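Transketolase (Campylobacter jejuni, PDB 3L84) is a transketolase-family protein whose chain joins two domains of the thiamine diphosphate-binding clan to a smaller C-terminal domain. Local coordinates at residues I3-E8 / L42-K47; R60-G65 / V124-A129; K244-L249 / E262-K267. One frame throughout, in Å; residues are numbered along the deposited sequence.

Contact 1. Residues I3-E8 / L42-K47; sequences IQILQE and LSYHLK
Tyr44 reaches from the loop that follows helix 30-42 to the first turns of helix 3-24, where its phenol end meets Ile5 and Leu6. The contact is apolar helix-to-loop packing within the thiamine diphosphate-binding domain, and it is small: 107 Å² is buried, more than half of it on Tyr44. The shortest approach is Leu6 CD1 to Tyr44 CE2 at 3.6 Å, the methyl coming at the ring obliquely. The other methyl, Leu6 CD2, lies 3.9 Å from Tyr44 OH. Leu6 is modelled in two conformers, so its methyl distances hold for one of them and are the less certain. Ile5 offers its short branch, CG2, which is 3.9 Å from Tyr44 OH. That branch is placed by the first torsion of Ile5 (-176°), which sends CG1 anti to the backbone N and leaves CG2 between the N and the carbonyl carbon.

Both methyls approach the hydroxyl from the helix 3-24 side, and its polar partners are Gln9 OE1, one turn further along the same helix, and Arg289 NH1 of helix 284-291, each a hydrogen bond. Since the first is an acceptor and the second a donor, these two bonds would tend to hold the phenol oxygen in place. Ile5 also touches Ala285 and Arg289, so helix 284-291 borders the same patch. Behind the ring, the loop holds its own shape: Leu42 O accepts from both His45 N at 2.9 Å and Leu46 N at 3.0 Å.

Contact 2. Residues R60-G65 / V124-A129; sequences RLVFSG and VGFAMA
Arg60 and Phe126 mark the closest backbone approach, with CA of Arg60 7.4 Å from CA of Phe126, so the strand passes close to the helix at this point. Segment 60-65 is extended from Arg60 to Phe63, and its alternation turns Arg60 and Val62 toward the helix while Leu61 points away. Segment 124-129 is regular helix, as the bond from Met128 N to Val124 O (2.9 Å) attests.

Phe126 carries the helix side of the contact, with 67 of the 134 Å² buried. Its first torsion of -77° places the ring anti to the carbonyl carbon and beside the backbone N, from where it reaches both inward-facing strand residues. Val62 CG2 sits at the ring edge, near its plane, 3.8 Å from Phe126 CD2 and 3.9 Å from Phe126 CE2. The aliphatic stem of Arg60 comes obliquely instead, with its CG 4.3 Å from Phe126 CG. At the charged end of Arg60, NH1 bonds the carbonyls of Leu56 and Arg58, and NH2 that of Tyr404, whose ring also receives a cation-pi contact. The guanidinium is thus held by backbone carbonyls while its stem lies by the ring.

Strand 60-63 is, within this chain, an outermost strand of a five-stranded parallel sheet, hydrogen-bonded to strand 146-151, and helix 118-137 is part of the beta-alpha-beta crossover that links these two parallel strands. Phe126 also packs on Ile146 of that strand and on Ala400 and Arg403 of helix 391-404.

Contact 3. Residues K244-L249 / E262-K267; sequences KGAGEL and EEVIKK
Val264 meets Ala246 and Leu249 across this contact, and half of the 146 Å² buried between the segments lies on that one residue. Its CB points from the first turn of helix 262-272 toward the loop, at a place where CA of Ala246 comes within 6.3 Å of CA of Val264. A first torsion of 165° then puts CG1 anti to the backbone N, and this methyl does most of the touching. It lies 3.7 Å from Ala246 O, 3.9 Å from Ala246 CB and 4.2 Å from Leu249 CD1. The second methyl, Val264 CG2, is also 4.2 Å from Leu249 CD1, which therefore rests against both tips of the valine; the two side chains cross at about a right angle.

Ala246 O, packed against carbon here, is not short of a polar partner: Leu249 N donates to it at 3.0 Å, a bond that closes the turn and brings Leu249 round to the same side as Ala246 CB. The positive phi angles of Gly245 (101°) and Gly247 (55°) are consistent with a tight turn here. On the helix, Glu263 is linked by long salt bridges to Lys266 and Lys267. Ile265 points away from the loop and packs on Ala18, Asp19 and Gln22 of helix 3-24. This is a loop folding back on the helix it leads into, an apolar packing centred about 37 Å from the centre of the chain, within the thiamine diphosphate-binding domain.

Overall arrangement
From the N terminus, contact 1 comes first: the start of helix 3-24 meets the loop behind helix 30-42, closing a span that is mostly helical. Contact 2 then joins strand 60-63 to helix 118-137, and contact 3 closes the later part of the connection from strand 234-239 to helix 262-272. The three follow one another in series, none nested in or crossing another. Contacts 1 and 2 touch directly, through Leu42 CD2 and Leu61 CD1 at 4.1 Å. Contact 3 stands apart, its nearest atoms about 10 Å from contact 1 and about 14 Å from contact 2. Helix 3-24 nevertheless relates both ends of the series, since further along it borders helix 262-272.

Contact 1. Residues I3-E8 / L42-K47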
loop_
_atom_site.group_PDB
_atom_site.type_symbol
_atom_site.label_atom_id
_atom_site.label_comp_id
_atom_site.label_asym_id
_atom_site.label_seq_id
_atom_site.Cartn_x
_atom_site.Cartn_y
_atom_site.Cartn_z
ATOM N N ILE A 3 -2.286 30.330 -34.291
ATOM C CA ILE A 3 -2.234 30.880 -32.920
ATOM C C ILE A 3 -3.564 31.480 -32.445
ATOM O O ILE A 3 -3.923 31.385 -31.265
ATOM C CB ILE A 3 -1.093 31.938 -32.706
ATOM C CG1 ILE A 3 0.291 31.337 -32.988
ATOM C CG2 ILE A 3 -1.168 32.491 -31.265
ATOM C CD1 ILE A 3 0.605 30.085 -32.235
ATOM N N GLN A 4 -4.284 32.103 -33.370
ATOM C CA GLN A 4 -5.536 32.745 -33.053
ATOM C C GLN A 4 -6.592 31.726 -32.653
ATOM O O GLN A 4 -7.261 31.864 -31.605
ATOM C CB GLN A 4 -6.003 33.604 -34.229
ATOM C CG GLN A 4 -5.105 34.813 -34.472
ATOM C CD GLN A 4 -3.732 34.461 -35.090
ATOM O OE1 GLN A 4 -3.652 33.810 -36.141
ATOM N NE2 GLN A 4 -2.658 34.891 -34.430
ATOM N N ILE A 5 -6.741 30.672 -33.446
ATOM C CA ILE A 5 -7.741 29.654 -33.128
ATOM C C ILE A 5 -7.311 28.894 -31.878
ATOM O O ILE A 5 -8.147 28.601 -31.013
ATOM C CB ILE A 5 -8.060 28.661 -34.285
ATOM C CG1 ILE A 5 -9.185 27.687 -33.892
ATOM C CG2 ILE A 5 -6.891 27.835 -34.661
ATOM C CD1 ILE A 5 -10.542 28.334 -33.660
ATOM N N LEU A 6 -6.014 28.597 -31.728
ATOM C CA LEU A 6 -5.562 27.843 -30.556
ATOM C C LEU A 6 -5.794 28.614 -29.261
ATOM O O LEU A 6 -6.180 28.034 -28.253
ATOM C CB LEU A 6 -4.087 27.448 -30.664
ATOM C CG LEU A 6 -3.838 26.167 -31.470
ATOM C CD1 LEU A 6 -4.363 24.958 -30.696
ATOM C CD2 LEU A 6 -4.463 26.223 -32.845
ATOM N N GLN A 7 -5.564 29.917 -29.287
ATOM C CA GLN A 7 -5.795 30.730 -28.107
ATOM C C GLN A 7 -7.276 30.721 -27.716
ATOM O O GLN A 7 -7.621 30.556 -26.545
ATOM C CB GLN A 7 -5.364 32.160 -28.373
ATOM C CG GLN A 7 -5.515 33.044 -27.193
ATOM C CD GLN A 7 -5.084 34.467 -27.516
ATOM O OE1 GLN A 7 -5.768 35.436 -27.153
ATOM N NE2 GLN A 7 -3.952 34.600 -28.223
ATOM N N GLU A 8 -8.151 30.858 -28.705
ATOM C CA GLU A 8 -9.570 30.809 -28.424
ATOM C C GLU A 8 -9.985 29.448 -27.877
ATOM O O GLU A 8 -10.734 29.347 -26.909
ATOM C CB GLU A 8 -10.402 31.175 -29.650
ATOM C CG GLU A 8 -11.875 31.439 -29.275
ATOM C CD GLU A 8 -12.822 31.567 -30.451
ATOM O OE1 GLU A 8 -13.217 30.508 -30.998
ATOM O OE2 GLU A 8 -13.208 32.711 -30.796
ATOM N N LEU A 42 -2.867 19.271 -28.248
ATOM C CA LEU A 42 -3.015 17.820 -28.265
ATOM C C LEU A 42 -4.278 17.394 -29.001
ATOM O O LEU A 42 -4.284 16.340 -29.632
ATOM C CB LEU A 42 -3.005 17.263 -26.823
ATOM C CG LEU A 42 -3.037 15.752 -26.694
ATOM C CD1 LEU A 42 -1.884 15.043 -27.391
ATOM C CD2 LEU A 42 -3.032 15.380 -25.211
ATOM N N SER A 43 -5.347 18.183 -28.945
ATOM C CA SER A 43 -6.579 17.839 -29.659
ATOM C C SER A 43 -6.374 17.632 -31.171
ATOM O O SER A 43 -7.146 16.905 -31.802
ATOM C CB SER A 43 -7.683 18.877 -29.428
ATOM O OG SER A 43 -7.447 20.080 -30.140
ATOM N N TYR A 44 -5.352 18.255 -31.753
ATOM C CA TYR A 44 -5.041 18.100 -33.180
ATOM C C TYR A 44 -4.278 16.831 -33.471
ATOM O O TYR A 44 -4.178 16.435 -34.624
ATOM C CB TYR A 44 -4.231 19.308 -33.676
ATOM C CG TYR A 44 -5.042 20.571 -33.767
ATOM C CD1 TYR A 44 -5.610 20.958 -34.983
ATOM C CD2 TYR A 44 -5.296 21.346 -32.641
ATOM C CE1 TYR A 44 -6.374 22.084 -35.073
ATOM C CE2 TYR A 44 -6.075 22.493 -32.730
ATOM C CZ TYR A 44 -6.607 22.862 -33.955
ATOM O OH TYR A 44 -7.372 23.995 -34.065
ATOM N N HIS A 45 -3.678 16.234 -32.441
ATOM C CA HIS A 45 -2.897 15.013 -32.608
ATOM C C HIS A 45 -3.665 13.745 -32.222
ATOM O O HIS A 45 -3.399 12.675 -32.766
ATOM C CB HIS A 45 -1.631 15.097 -31.747
ATOM C CG HIS A 45 -0.664 16.127 -32.220
ATOM N ND1 HIS A 45 0.388 15.824 -33.052
ATOM C CD2 HIS A 45 -0.609 17.455 -31.998
ATOM C CE1 HIS A 45 1.061 16.936 -33.311
ATOM N NE2 HIS A 45 0.467 17.947 -32.697
ATOM N N LEU A 46 -4.579 13.859 -31.276
ATOM C CA LEU A 46 -5.274 12.709 -30.723
ATOM C C LEU A 46 -6.173 12.088 -31.771
ATOM O O LEU A 46 -6.969 12.788 -32.432
ATOM C CB LEU A 46 -6.119 13.168 -29.529
ATOM C CG LEU A 46 -6.650 12.100 -28.593
ATOM C CD1 LEU A 46 -5.475 11.520 -27.797
ATOM C CD2 LEU A 46 -7.714 12.646 -27.672
ATOM N N LYS A 47 -6.043 10.773 -31.934
ATOM C CA LYS A 47 -6.865 10.013 -32.852
ATOM C C LYS A 47 -7.909 9.264 -32.021
ATOM O O LYS A 47 -7.567 8.443 -31.145
ATOM C CB LYS A 47 -5.974 9.049 -33.607
ATOM C CG LYS A 47 -6.653 8.243 -34.677
ATOM C CD LYS A 47 -5.748 7.094 -35.118
ATOM C CE LYS A 47 -5.609 6.044 -34.035
ATOM N NZ LYS A 47 -5.165 4.788 -34.577
#

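Contact 2. Residues R60-G65 / V124-A129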
loop_
_atom_site.group_PDB
_atom_site.type_symbol
_atom_site.label_atom_id
_atom_site.label_comp_id
_atom_site.label_asym_id
_atom_site.label_seq_id
_atom_site.Cartn_x
_atom_site.Cartn_y
_atom_site.Cartn_z
ATOM N N ARG A 60 -5.170 6.370 -26.450
ATOM C CA ARG A 60 -5.672 6.322 -25.073
ATOM C C ARG A 60 -5.126 7.563 -24.343
ATOM O O ARG A 60 -3.920 7.721 -24.219
ATOM C CB ARG A 60 -5.255 5.039 -24.321
ATOM C CG ARG A 60 -5.506 3.662 -24.994
ATOM C CD ARG A 60 -6.949 3.454 -25.231
ATOM N NE ARG A 60 -7.359 2.044 -25.424
ATOM C CZ ARG A 60 -7.298 1.359 -26.571
ATOM N NH1 ARG A 60 -6.751 1.895 -27.655
ATOM N NH2 ARG A 60 -7.821 0.133 -26.673
ATOM N N LEU A 61 -6.006 8.408 -23.816
ATOM C CA LEU A 61 -5.672 9.593 -23.067
ATOM C C LEU A 61 -5.951 9.322 -21.603
ATOM O O LEU A 61 -7.048 8.892 -21.264
ATOM C CB LEU A 61 -6.513 10.760 -23.543
ATOM C CG LEU A 61 -6.399 12.095 -22.820
ATOM C CD1 LEU A 61 -4.992 12.602 -22.921
ATOM C CD2 LEU A 61 -7.450 13.087 -23.388
ATOM N N VAL A 62 -4.971 9.545 -20.743
ATOM C CA VAL A 62 -5.105 9.366 -19.293
ATOM C C VAL A 62 -4.721 10.648 -18.542
ATOM O O VAL A 62 -3.582 11.118 -18.653
ATOM C CB VAL A 62 -4.214 8.247 -18.771
ATOM C CG1 VAL A 62 -4.346 8.081 -17.225
ATOM C CG2 VAL A 62 -4.512 6.899 -19.477
ATOM N N PHE A 63 -5.635 11.184 -17.754
ATOM C CA PHE A 63 -5.345 12.278 -16.803
ATOM C C PHE A 63 -4.942 11.637 -15.484
ATOM O O PHE A 63 -5.813 11.263 -14.717
ATOM C CB PHE A 63 -6.581 13.153 -16.568
ATOM C CG PHE A 63 -6.837 14.207 -17.600
ATOM C CD1 PHE A 63 -6.910 13.915 -18.940
ATOM C CD2 PHE A 63 -7.134 15.519 -17.200
ATOM C CE1 PHE A 63 -7.169 14.945 -19.899
ATOM C CE2 PHE A 63 -7.410 16.506 -18.131
ATOM C CZ PHE A 63 -7.422 16.207 -19.475
ATOM N N SER A 64 -3.661 11.511 -15.170
ATOM C CA SER A 64 -3.275 10.902 -13.915
ATOM C C SER A 64 -3.686 11.748 -12.717
ATOM O O SER A 64 -4.076 11.217 -11.685
ATOM C CB SER A 64 -1.777 10.605 -13.908
ATOM O OG SER A 64 -1.450 9.829 -12.753
ATOM N N GLY A 65 -3.632 13.059 -12.888
ATOM C CA GLY A 65 -4.132 13.977 -11.889
ATOM C C GLY A 65 -5.626 14.095 -12.108
ATOM O O GLY A 65 -6.090 15.006 -12.807
ATOM N N VAL A 124 1.268 3.371 -18.543
ATOM C CA VAL A 124 2.269 2.360 -18.891
ATOM C C VAL A 124 1.584 1.047 -19.206
ATOM O O VAL A 124 1.944 0.350 -20.163
ATOM C CB VAL A 124 3.308 2.215 -17.775
ATOM C CG1 VAL A 124 4.177 0.945 -17.981
ATOM C CG2 VAL A 124 4.175 3.477 -17.680
ATOM N N GLY A 125 0.562 0.686 -18.409
ATOM C CA GLY A 125 -0.158 -0.527 -18.688
ATOM C C GLY A 125 -0.908 -0.527 -20.028
ATOM O O GLY A 125 -0.903 -1.528 -20.736
ATOM N N PHE A 126 -1.539 0.587 -20.370
ATOM C CA PHE A 126 -2.167 0.685 -21.701
ATOM C C PHE A 126 -1.135 0.533 -22.806
ATOM O O PHE A 126 -1.451 -0.055 -23.820
ATOM C CB PHE A 126 -2.915 2.016 -21.855
ATOM C CG PHE A 126 -4.246 2.092 -21.159
ATOM C CD1 PHE A 126 -5.218 1.162 -21.354
ATOM C CD2 PHE A 126 -4.515 3.160 -20.320
ATOM C CE1 PHE A 126 -6.486 1.241 -20.709
ATOM C CE2 PHE A 126 -5.756 3.244 -19.660
ATOM C CZ PHE A 126 -6.740 2.298 -19.872
ATOM N N ALA A 127 0.075 1.043 -22.616
ATOM C CA ALA A 127 1.138 0.963 -23.608
ATOM C C ALA A 127 1.645 -0.507 -23.719
ATOM O O ALA A 127 1.873 -0.996 -24.831
ATOM C CB ALA A 127 2.240 1.931 -23.277
HETATM N N MSE A 128 1.772 -1.195 -22.581
HETATM C CA MSE A 128 2.147 -2.620 -22.626
HETATM C C MSE A 128 1.049 -3.442 -23.278
HETATM O O MSE A 128 1.308 -4.356 -24.072
HETATM C CB MSE A 128 2.404 -3.137 -21.229
HETATM C CG MSE A 128 3.673 -2.571 -20.590
HETATM SE SE MSE A 128 4.159 -3.256 -18.871
HETATM C CE MSE A 128 4.659 -5.055 -19.407
ATOM N N ALA A 129 -0.194 -3.175 -22.887
ATOM C CA ALA A 129 -1.363 -3.856 -23.464
ATOM C C ALA A 129 -1.413 -3.659 -24.974
ATOM O O ALA A 129 -1.613 -4.600 -25.717
ATOM C CB ALA A 129 -2.659 -3.388 -22.812
#

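Contact 3. Residues K244-L249 / E262-K267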
loop_
_atom_site.group_PDB
_atom_site.type_symbol
_atom_site.label_atom_id
_atom_site.label_comp_id
_atom_site.label_asym_id
_atom_site.label_seq_id
_atom_site.Cartn_x
_atom_site.Cartn_y
_atom_site.Cartn_z
ATOM N N LYS A 244 -2.812 29.761 -15.041
ATOM C CA LYS A 244 -2.474 30.640 -16.178
ATOM C C LYS A 244 -3.715 31.309 -16.739
ATOM O O LYS A 244 -4.711 30.650 -17.028
ATOM C CB LYS A 244 -1.770 29.849 -17.278
ATOM C CG LYS A 244 -1.386 30.657 -18.536
ATOM C CD LYS A 244 -0.223 31.633 -18.306
ATOM C CE LYS A 244 0.186 32.291 -19.586
ATOM N NZ LYS A 244 1.297 33.273 -19.363
ATOM N N GLY A 245 -3.683 32.630 -16.811
ATOM C CA GLY A 245 -4.809 33.416 -17.297
ATOM C C GLY A 245 -5.628 34.044 -16.191
ATOM O O GLY A 245 -6.490 34.907 -16.479
ATOM N N ALA A 246 -5.385 33.643 -14.943
ATOM C CA ALA A 246 -6.212 34.090 -13.814
ATOM C C ALA A 246 -5.556 35.140 -12.938
ATOM O O ALA A 246 -5.747 35.161 -11.728
ATOM C CB ALA A 246 -6.651 32.909 -12.980
ATOM N N GLY A 247 -4.766 36.000 -13.575
ATOM C CA GLY A 247 -4.337 37.254 -12.969
ATOM C C GLY A 247 -3.654 37.047 -11.631
ATOM O O GLY A 247 -2.574 36.464 -11.565
ATOM N N GLU A 248 -4.288 37.527 -10.564
ATOM C CA GLU A 248 -3.656 37.496 -9.236
ATOM C C GLU A 248 -3.468 36.095 -8.654
ATOM O O GLU A 248 -2.685 35.892 -7.717
ATOM C CB GLU A 248 -4.455 38.346 -8.252
ATOM C CG GLU A 248 -4.503 39.807 -8.610
ATOM C CD GLU A 248 -5.223 40.629 -7.551
ATOM O OE1 GLU A 248 -6.024 40.035 -6.788
ATOM O OE2 GLU A 248 -4.988 41.862 -7.486
ATOM N N LEU A 249 -4.159 35.125 -9.231
ATOM C CA LEU A 249 -3.997 33.721 -8.815
ATOM C C LEU A 249 -2.974 32.949 -9.629
ATOM O O LEU A 249 -2.683 31.800 -9.298
ATOM C CB LEU A 249 -5.340 32.978 -8.784
ATOM C CG LEU A 249 -6.226 33.387 -7.605
ATOM C CD1 LEU A 249 -7.522 32.622 -7.666
ATOM C CD2 LEU A 249 -5.525 33.132 -6.278
ATOM N N GLU A 262 -15.512 34.681 -8.248
ATOM C CA GLU A 262 -16.277 35.347 -9.303
ATOM C C GLU A 262 -15.518 36.523 -9.934
ATOM O O GLU A 262 -15.478 36.679 -11.167
ATOM C CB GLU A 262 -17.623 35.809 -8.758
ATOM C CG GLU A 262 -18.536 34.648 -8.390
ATOM C CD GLU A 262 -19.908 35.073 -7.903
ATOM O OE1 GLU A 262 -20.244 36.289 -7.948
ATOM O OE2 GLU A 262 -20.656 34.175 -7.446
ATOM N N GLU A 263 -14.883 37.332 -9.097
ATOM C CA GLU A 263 -14.184 38.518 -9.604
ATOM C C GLU A 263 -12.932 38.139 -10.398
ATOM O O GLU A 263 -12.645 38.745 -11.435
ATOM C CB GLU A 263 -13.878 39.486 -8.462
ATOM C CG GLU A 263 -15.145 40.150 -7.909
ATOM C CD GLU A 263 -16.005 40.845 -8.999
ATOM O OE1 GLU A 263 -15.441 41.510 -9.912
ATOM O OE2 GLU A 263 -17.252 40.708 -8.941
ATOM N N VAL A 264 -12.217 37.108 -9.949
ATOM C CA VAL A 264 -11.029 36.637 -10.658
ATOM C C VAL A 264 -11.434 36.139 -12.031
ATOM O O VAL A 264 -10.765 36.416 -13.020
ATOM C CB VAL A 264 -10.302 35.537 -9.864
ATOM C CG1 VAL A 264 -9.293 34.785 -10.747
ATOM C CG2 VAL A 264 -9.609 36.161 -8.626
ATOM N N ILE A 265 -12.534 35.386 -12.083
ATOM C CA ILE A 265 -13.001 34.862 -13.371
ATOM C C ILE A 265 -13.445 35.985 -14.313
ATOM O O ILE A 265 -13.117 35.952 -15.496
ATOM C CB ILE A 265 -14.131 33.832 -13.175
ATOM C CG1 ILE A 265 -13.573 32.583 -12.477
ATOM C CG2 ILE A 265 -14.779 33.450 -14.540
ATOM C CD1 ILE A 265 -14.675 31.611 -11.974
ATOM N N LYS A 266 -14.132 36.994 -13.783
ATOM C CA LYS A 266 -14.545 38.147 -14.616
ATOM C C LYS A 266 -13.342 38.812 -15.248
ATOM O O LYS A 266 -13.330 39.084 -16.463
ATOM C CB LYS A 266 -15.338 39.174 -13.813
ATOM C CG LYS A 266 -16.754 38.713 -13.510
ATOM C CD LYS A 266 -17.486 39.765 -12.694
ATOM C CE LYS A 266 -18.860 39.290 -12.251
ATOM N NZ LYS A 266 -19.700 40.434 -11.730
ATOM N N LYS A 267 -12.336 39.075 -14.433
ATOM C CA LYS A 267 -11.111 39.693 -14.908
ATOM C C LYS A 267 -10.388 38.833 -15.943
ATOM O O LYS A 267 -9.874 39.354 -16.935
ATOM C CB LYS A 267 -10.188 40.073 -13.749
ATOM C CG LYS A 267 -10.734 41.190 -12.888
ATOM C CD LYS A 267 -9.832 41.462 -11.720
ATOM C CE LYS A 267 -10.400 42.556 -10.814
ATOM N NZ LYS A 267 -11.524 42.047 -9.971
#